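Local structure of putative peptidyl-arginine deiminase (1XKN) at residues F289-R302 with F317-I331. The protein is probably a hydrolase of the Porphyromonas-type peptidyl-arginine deiminase family, with agmatine or protein-arginine deiminase activity. Residues are numbered along the deposited sequence; the frame is centred on the assembly and turned at random.
Sequences FYIANTVVLVPTYR and FPKREVVGIDCSDLI
Arg-320 lies across the hairpin loop that joins strands 290-291 and 295-300. Its CB rests 3.7 Å from Thr-294 O, CG passes Asn-293 O, and CD packs 3.6 Å from Val-296 CG2. The chain stays extended from CG to NE (chi3 164°), which brings NE to Ala-292 O at 2.7 Å, nearly head-on to the carbonyl (C=O...N 171°), and Ala-292 O lies near the guanidinium plane. Ile-291 CG2 covers one face of that plane, offset toward its rim. At the tip, a water bridges NH1 and Asn-293 OD1, and NH1 also bonds Trp-12 O; Asn-293 OD1 itself accepts from His-15 N. Beside the arginine, Phe-317 CZ meets Ile-291 CD1 at 3.5 Å, while Val-296 CG2 approaches its ring near CG.

Strands 295-300 and 321-326 are the parallel pair of a beta-alpha-beta unit whose crossover is helix 305-316. A ladder of backbone bonds runs from Glu-321 N to Thr-294 O through to Cys-327 N on Thr-300 O. Val-298 and Val-322 meet through CG2 and CG1 on the face covered by that helix; on the other, Leu-297 CD2 lies alongside Val-323 and its side chain touches helix 36-50.

Just past the end of strand 295-300, Arg-302 grips Asp-326, the last residue of strand 321-326, side-on: NH2 reaches Asp-326 OD2 at 2.8 Å on its syn lone pair, NE the same atom from above the carboxylate plane. Ser-328 CB lies over the centre of one face of the guanidinium. Asp-326 OD1 accepts from Ser-328 N, an Asx turn, and from Ser-328 OG at 2.6 Å, so both carboxylate oxygens are engaged. Tyr-301 CE1 packs 3.6 Å from Ile-331 CB, which sits at the ring edge.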
loop_
_atom_site.group_PDB
_atom_site.type_symbol
_atom_site.label_atom_id
_atom_site.label_comp_id
_atom_site.label_asym_id
_atom_site.label_seq_id
_atom_site.Cartn_x
_atom_site.Cartn_y
_atom_site.Cartn_z
ATOM N N PHE A 289 -1.277 7.352 -1.391
ATOM C CA PHE A 289 -0.783 7.455 -2.760
ATOM C C PHE A 289 0.118 6.258 -3.050
ATOM O O PHE A 289 0.524 5.539 -2.137
ATOM C CB PHE A 289 0.014 8.758 -2.946
ATOM C CG PHE A 289 1.240 8.868 -2.065
ATOM C CD1 PHE A 289 2.431 8.232 -2.413
ATOM C CD2 PHE A 289 1.199 9.604 -0.884
ATOM C CE1 PHE A 289 3.560 8.330 -1.598
ATOM C CE2 PHE A 289 2.320 9.709 -0.061
ATOM C CZ PHE A 289 3.506 9.069 -0.416
ATOM N N TYR A 290 0.422 6.035 -4.325
ATOM C CA TYR A 290 1.293 4.931 -4.702
ATOM C C TYR A 290 2.445 5.447 -5.551
ATOM O O TYR A 290 2.234 6.209 -6.500
ATOM C CB TYR A 290 0.516 3.870 -5.489
ATOM C CG TYR A 290 1.391 2.743 -5.995
ATOM C CD1 TYR A 290 2.063 1.899 -5.106
ATOM C CD2 TYR A 290 1.550 2.516 -7.361
ATOM C CE1 TYR A 290 2.868 0.857 -5.565
ATOM C CE2 TYR A 290 2.357 1.474 -7.833
ATOM C CZ TYR A 290 3.007 0.652 -6.932
ATOM O OH TYR A 290 3.794 -0.375 -7.399
ATOM N N ILE A 291 3.663 5.037 -5.208
ATOM C CA ILE A 291 4.842 5.449 -5.960
ATOM C C ILE A 291 5.143 4.385 -7.014
ATOM O O ILE A 291 5.377 3.229 -6.673
ATOM C CB ILE A 291 6.088 5.573 -5.048
ATOM C CG1 ILE A 291 5.807 6.522 -3.881
ATOM C CG2 ILE A 291 7.274 6.082 -5.867
ATOM C CD1 ILE A 291 6.798 6.365 -2.730
ATOM N N ALA A 292 5.110 4.772 -8.288
ATOM C CA ALA A 292 5.420 3.858 -9.388
ATOM C C ALA A 292 6.758 4.305 -9.972
ATOM O O ALA A 292 7.334 5.284 -9.502
ATOM C CB ALA A 292 4.326 3.916 -10.449
ATOM N N ASN A 293 7.254 3.614 -10.994
ATOM C CA ASN A 293 8.541 3.983 -11.577
ATOM C C ASN A 293 8.603 5.388 -12.168
ATOM O O ASN A 293 9.520 6.149 -11.867
ATOM C CB ASN A 293 8.959 2.968 -12.650
ATOM C CG ASN A 293 9.369 1.630 -12.067
ATOM O OD1 ASN A 293 9.481 1.471 -10.849
ATOM N ND2 ASN A 293 9.609 0.657 -12.940
ATOM N N THR A 294 7.629 5.742 -12.999
ATOM C CA THR A 294 7.641 7.057 -13.638
ATOM C C THR A 294 6.561 8.015 -13.159
ATOM O O THR A 294 6.535 9.179 -13.565
ATOM C CB THR A 294 7.483 6.931 -15.159
ATOM O OG1 THR A 294 6.167 6.456 -15.460
ATOM C CG2 THR A 294 8.501 5.963 -15.715
ATOM N N VAL A 295 5.668 7.531 -12.306
ATOM C CA VAL A 295 4.587 8.372 -11.822
ATOM C C VAL A 295 4.218 8.069 -10.385
ATOM O O VAL A 295 4.529 7.005 -9.855
ATOM C CB VAL A 295 3.307 8.190 -12.680
ATOM C CG1 VAL A 295 3.569 8.613 -14.118
ATOM C CG2 VAL A 295 2.851 6.733 -12.638
ATOM N N VAL A 296 3.567 9.037 -9.754
ATOM C CA VAL A 296 3.078 8.878 -8.399
ATOM C C VAL A 296 1.588 9.122 -8.565
ATOM O O VAL A 296 1.177 10.154 -9.097
ATOM C CB VAL A 296 3.689 9.912 -7.435
ATOM C CG1 VAL A 296 3.111 9.718 -6.032
ATOM C CG2 VAL A 296 5.206 9.743 -7.398
ATOM N N LEU A 297 0.787 8.152 -8.140
ATOM C CA LEU A 297 -0.658 8.245 -8.272
ATOM C C LEU A 297 -1.275 8.628 -6.939
ATOM O O LEU A 297 -1.163 7.901 -5.956
ATOM C CB LEU A 297 -1.211 6.908 -8.772
ATOM C CG LEU A 297 -0.534 6.412 -10.061
ATOM C CD1 LEU A 297 -1.093 5.053 -10.445
ATOM C CD2 LEU A 297 -0.748 7.417 -11.181
ATOM N N VAL A 298 -1.931 9.781 -6.923
ATOM C CA VAL A 298 -2.537 10.303 -5.709
ATOM C C VAL A 298 -4.057 10.303 -5.769
ATOM O O VAL A 298 -4.650 10.744 -6.753
ATOM C CB VAL A 298 -2.065 11.746 -5.463
ATOM C CG1 VAL A 298 -2.587 12.253 -4.133
ATOM C CG2 VAL A 298 -0.551 11.799 -5.514
ATOM N N PRO A 299 -4.711 9.794 -4.715
ATOM C CA PRO A 299 -6.175 9.789 -4.740
ATOM C C PRO A 299 -6.683 11.216 -4.535
ATOM O O PRO A 299 -6.145 11.954 -3.708
ATOM C CB PRO A 299 -6.534 8.868 -3.575
ATOM C CG PRO A 299 -5.419 9.109 -2.600
ATOM C CD PRO A 299 -4.194 9.153 -3.492
ATOM N N THR A 300 -7.694 11.618 -5.301
ATOM C CA THR A 300 -8.252 12.957 -5.151
ATOM C C THR A 300 -9.724 12.867 -4.781
ATOM O O THR A 300 -10.399 11.881 -5.098
ATOM C CB THR A 300 -8.068 13.824 -6.416
ATOM O OG1 THR A 300 -8.646 13.171 -7.550
ATOM C CG2 THR A 300 -6.585 14.079 -6.667
ATOM N N TYR A 301 -10.218 13.901 -4.106
ATOM C CA TYR A 301 -11.594 13.908 -3.631
ATOM C C TYR A 301 -12.419 15.144 -3.953
ATOM O O TYR A 301 -13.119 15.679 -3.093
ATOM C CB TYR A 301 -11.576 13.651 -2.126
ATOM C CG TYR A 301 -11.011 12.287 -1.819
ATOM C CD1 TYR A 301 -11.792 11.151 -1.983
ATOM C CD2 TYR A 301 -9.673 12.123 -1.461
ATOM C CE1 TYR A 301 -11.268 9.884 -1.808
ATOM C CE2 TYR A 301 -9.127 10.850 -1.281
ATOM C CZ TYR A 301 -9.938 9.736 -1.461
ATOM O OH TYR A 301 -9.430 8.471 -1.318
ATOM N N ARG A 302 -12.332 15.580 -5.204
ATOM C CA ARG A 302 -13.087 16.726 -5.693
ATOM C C ARG A 302 -13.127 17.935 -4.759
ATOM O O ARG A 302 -14.203 18.401 -4.380
ATOM C CB ARG A 302 -14.520 16.286 -6.024
ATOM C CG ARG A 302 -14.575 15.130 -7.011
ATOM C CD ARG A 302 -15.987 14.601 -7.231
ATOM N NE ARG A 302 -15.959 13.376 -8.029
ATOM C CZ ARG A 302 -17.011 12.598 -8.262
ATOM N NH1 ARG A 302 -18.202 12.910 -7.763
ATOM N NH2 ARG A 302 -16.871 11.497 -8.989
ATOM N N PHE A 317 8.877 14.089 -5.192
ATOM C CA PHE A 317 9.311 13.201 -6.273
ATOM C C PHE A 317 9.449 14.008 -7.560
ATOM O O PHE A 317 8.669 13.841 -8.495
ATOM C CB PHE A 317 8.284 12.080 -6.474
ATOM C CG PHE A 317 8.048 11.250 -5.246
ATOM C CD1 PHE A 317 6.970 11.510 -4.405
ATOM C CD2 PHE A 317 8.926 10.223 -4.916
ATOM C CE1 PHE A 317 6.768 10.755 -3.252
ATOM C CE2 PHE A 317 8.733 9.463 -3.768
ATOM C CZ PHE A 317 7.653 9.730 -2.933
ATOM N N PRO A 318 10.465 14.879 -7.631
ATOM C CA PRO A 318 10.699 15.723 -8.806
ATOM C C PRO A 318 11.016 14.996 -10.112
ATOM O O PRO A 318 10.850 15.560 -11.195
ATOM C CB PRO A 318 11.840 16.627 -8.351
ATOM C CG PRO A 318 12.629 15.736 -7.454
ATOM C CD PRO A 318 11.554 15.026 -6.648
ATOM N N LYS A 319 11.463 13.749 -10.010
ATOM C CA LYS A 319 11.811 12.963 -11.189
ATOM C C LYS A 319 10.634 12.165 -11.751
ATOM O O LYS A 319 10.763 11.498 -12.778
ATOM C CB LYS A 319 12.974 12.022 -10.849
ATOM C CG LYS A 319 14.287 12.750 -10.564
ATOM C CD LYS A 319 15.365 11.830 -9.993
ATOM C CE LYS A 319 15.063 11.438 -8.551
ATOM N NZ LYS A 319 16.189 10.701 -7.900
ATOM N N ARG A 320 9.483 12.249 -11.089
ATOM C CA ARG A 320 8.296 11.517 -11.522
ATOM C C ARG A 320 7.141 12.460 -11.847
ATOM O O ARG A 320 7.176 13.640 -11.501
ATOM C CB ARG A 320 7.844 10.555 -10.419
ATOM C CG ARG A 320 8.814 9.426 -10.088
ATOM C CD ARG A 320 8.265 8.624 -8.917
ATOM N NE ARG A 320 8.888 7.315 -8.738
ATOM C CZ ARG A 320 10.016 7.096 -8.069
ATOM N NH1 ARG A 320 10.485 5.863 -7.962
ATOM N NH2 ARG A 320 10.674 8.104 -7.509
ATOM N N GLU A 321 6.120 11.947 -12.526
ATOM C CA GLU A 321 4.954 12.770 -12.828
ATOM C C GLU A 321 3.866 12.427 -11.818
ATOM O O GLU A 321 3.397 11.288 -11.773
ATOM C CB GLU A 321 4.423 12.508 -14.239
ATOM C CG GLU A 321 3.279 13.453 -14.605
ATOM C CD GLU A 321 2.480 12.998 -15.807
ATOM O OE1 GLU A 321 1.544 13.730 -16.200
ATOM O OE2 GLU A 321 2.776 11.914 -16.353
ATOM N N VAL A 322 3.465 13.401 -11.008
ATOM C CA VAL A 322 2.425 13.169 -10.010
ATOM C C VAL A 322 1.052 13.355 -10.648
ATOM O O VAL A 322 0.701 14.452 -11.082
ATOM C CB VAL A 322 2.577 14.122 -8.803
ATOM C CG1 VAL A 322 1.470 13.854 -7.786
ATOM C CG2 VAL A 322 3.941 13.921 -8.157
ATOM N N VAL A 323 0.284 12.270 -10.698
ATOM C CA VAL A 323 -1.043 12.272 -11.314
ATOM C C VAL A 323 -2.158 11.930 -10.336
ATOM O O VAL A 323 -2.046 10.981 -9.562
ATOM C CB VAL A 323 -1.099 11.251 -12.475
ATOM C CG1 VAL A 323 -2.494 11.200 -13.071
ATOM C CG2 VAL A 323 -0.078 11.617 -13.532
ATOM N N GLY A 324 -3.238 12.702 -10.386
ATOM C CA GLY A 324 -4.359 12.442 -9.510
ATOM C C GLY A 324 -5.365 11.500 -10.145
ATOM O O GLY A 324 -5.519 11.464 -11.367
ATOM N N ILE A 325 -6.029 10.713 -9.309
ATOM C CA ILE A 325 -7.060 9.786 -9.761
ATOM C C ILE A 325 -8.223 9.989 -8.800
ATOM O O ILE A 325 -8.069 9.819 -7.591
ATOM C CB ILE A 325 -6.577 8.315 -9.704
ATOM C CG1 ILE A 325 -5.461 8.102 -10.736
ATOM C CG2 ILE A 325 -7.747 7.366 -9.974
ATOM C CD1 ILE A 325 -4.904 6.686 -10.783
ATOM N N ASP A 326 -9.376 10.380 -9.335
ATOM C CA ASP A 326 -10.549 10.619 -8.506
ATOM C C ASP A 326 -10.987 9.344 -7.808
ATOM O O ASP A 326 -11.356 8.361 -8.455
ATOM C CB ASP A 326 -11.697 11.181 -9.354
ATOM C CG ASP A 326 -12.969 11.395 -8.547
ATOM O OD1 ASP A 326 -12.872 11.767 -7.358
ATOM O OD2 ASP A 326 -14.068 11.208 -9.111
ATOM N N CYS A 327 -10.939 9.369 -6.481
ATOM C CA CYS A 327 -11.313 8.213 -5.680
ATOM C C CYS A 327 -12.574 8.453 -4.861
ATOM O O CYS A 327 -12.808 7.785 -3.853
ATOM C CB CYS A 327 -10.149 7.825 -4.767
ATOM S SG CYS A 327 -8.743 7.102 -5.659
ATOM N N SER A 328 -13.388 9.402 -5.309
ATOM C CA SER A 328 -14.632 9.732 -4.625
ATOM C C SER A 328 -15.516 8.501 -4.444
ATOM O O SER A 328 -16.201 8.365 -3.431
ATOM C CB SER A 328 -15.393 10.805 -5.407
ATOM O OG SER A 328 -14.659 12.018 -5.447
ATOM N N ASP A 329 -15.509 7.610 -5.430
ATOM C CA ASP A 329 -16.309 6.397 -5.335
ATOM C C ASP A 329 -15.498 5.232 -4.790
ATOM O O ASP A 329 -16.021 4.399 -4.050
ATOM C CB ASP A 329 -16.894 6.021 -6.695
ATOM C CG ASP A 329 -17.918 7.024 -7.185
ATOM O OD1 ASP A 329 -18.885 7.299 -6.444
ATOM O OD2 ASP A 329 -17.754 7.528 -8.313
ATOM N N LEU A 330 -14.223 5.162 -5.151
ATOM C CA LEU A 330 -13.390 4.071 -4.669
ATOM C C LEU A 330 -13.331 4.048 -3.145
ATOM O O LEU A 330 -13.419 2.983 -2.531
ATOM C CB LEU A 330 -11.972 4.188 -5.232
ATOM C CG LEU A 330 -11.002 3.082 -4.801
ATOM C CD1 LEU A 330 -11.511 1.732 -5.290
ATOM C CD2 LEU A 330 -9.612 3.365 -5.368
ATOM N N ILE A 331 -13.201 5.227 -2.541
ATOM C CA ILE A 331 -13.090 5.353 -1.090
ATOM C C ILE A 331 -14.262 4.783 -0.281
ATOM O O ILE A 331 -14.148 4.586 0.930
ATOM C CB ILE A 331 -12.829 6.837 -0.691
ATOM C CG1 ILE A 331 -12.275 6.909 0.734
ATOM C CG2 ILE A 331 -14.101 7.652 -0.802
ATOM C CD1 ILE A 331 -10.979 6.135 0.930
HETATM O O HOH W 1 9.771 2.988 -8.500
HETATM O O HOH W 2 -11.169 14.090 -7.441
HETATM O O HOH W 3 -18.871 9.566 -9.516
#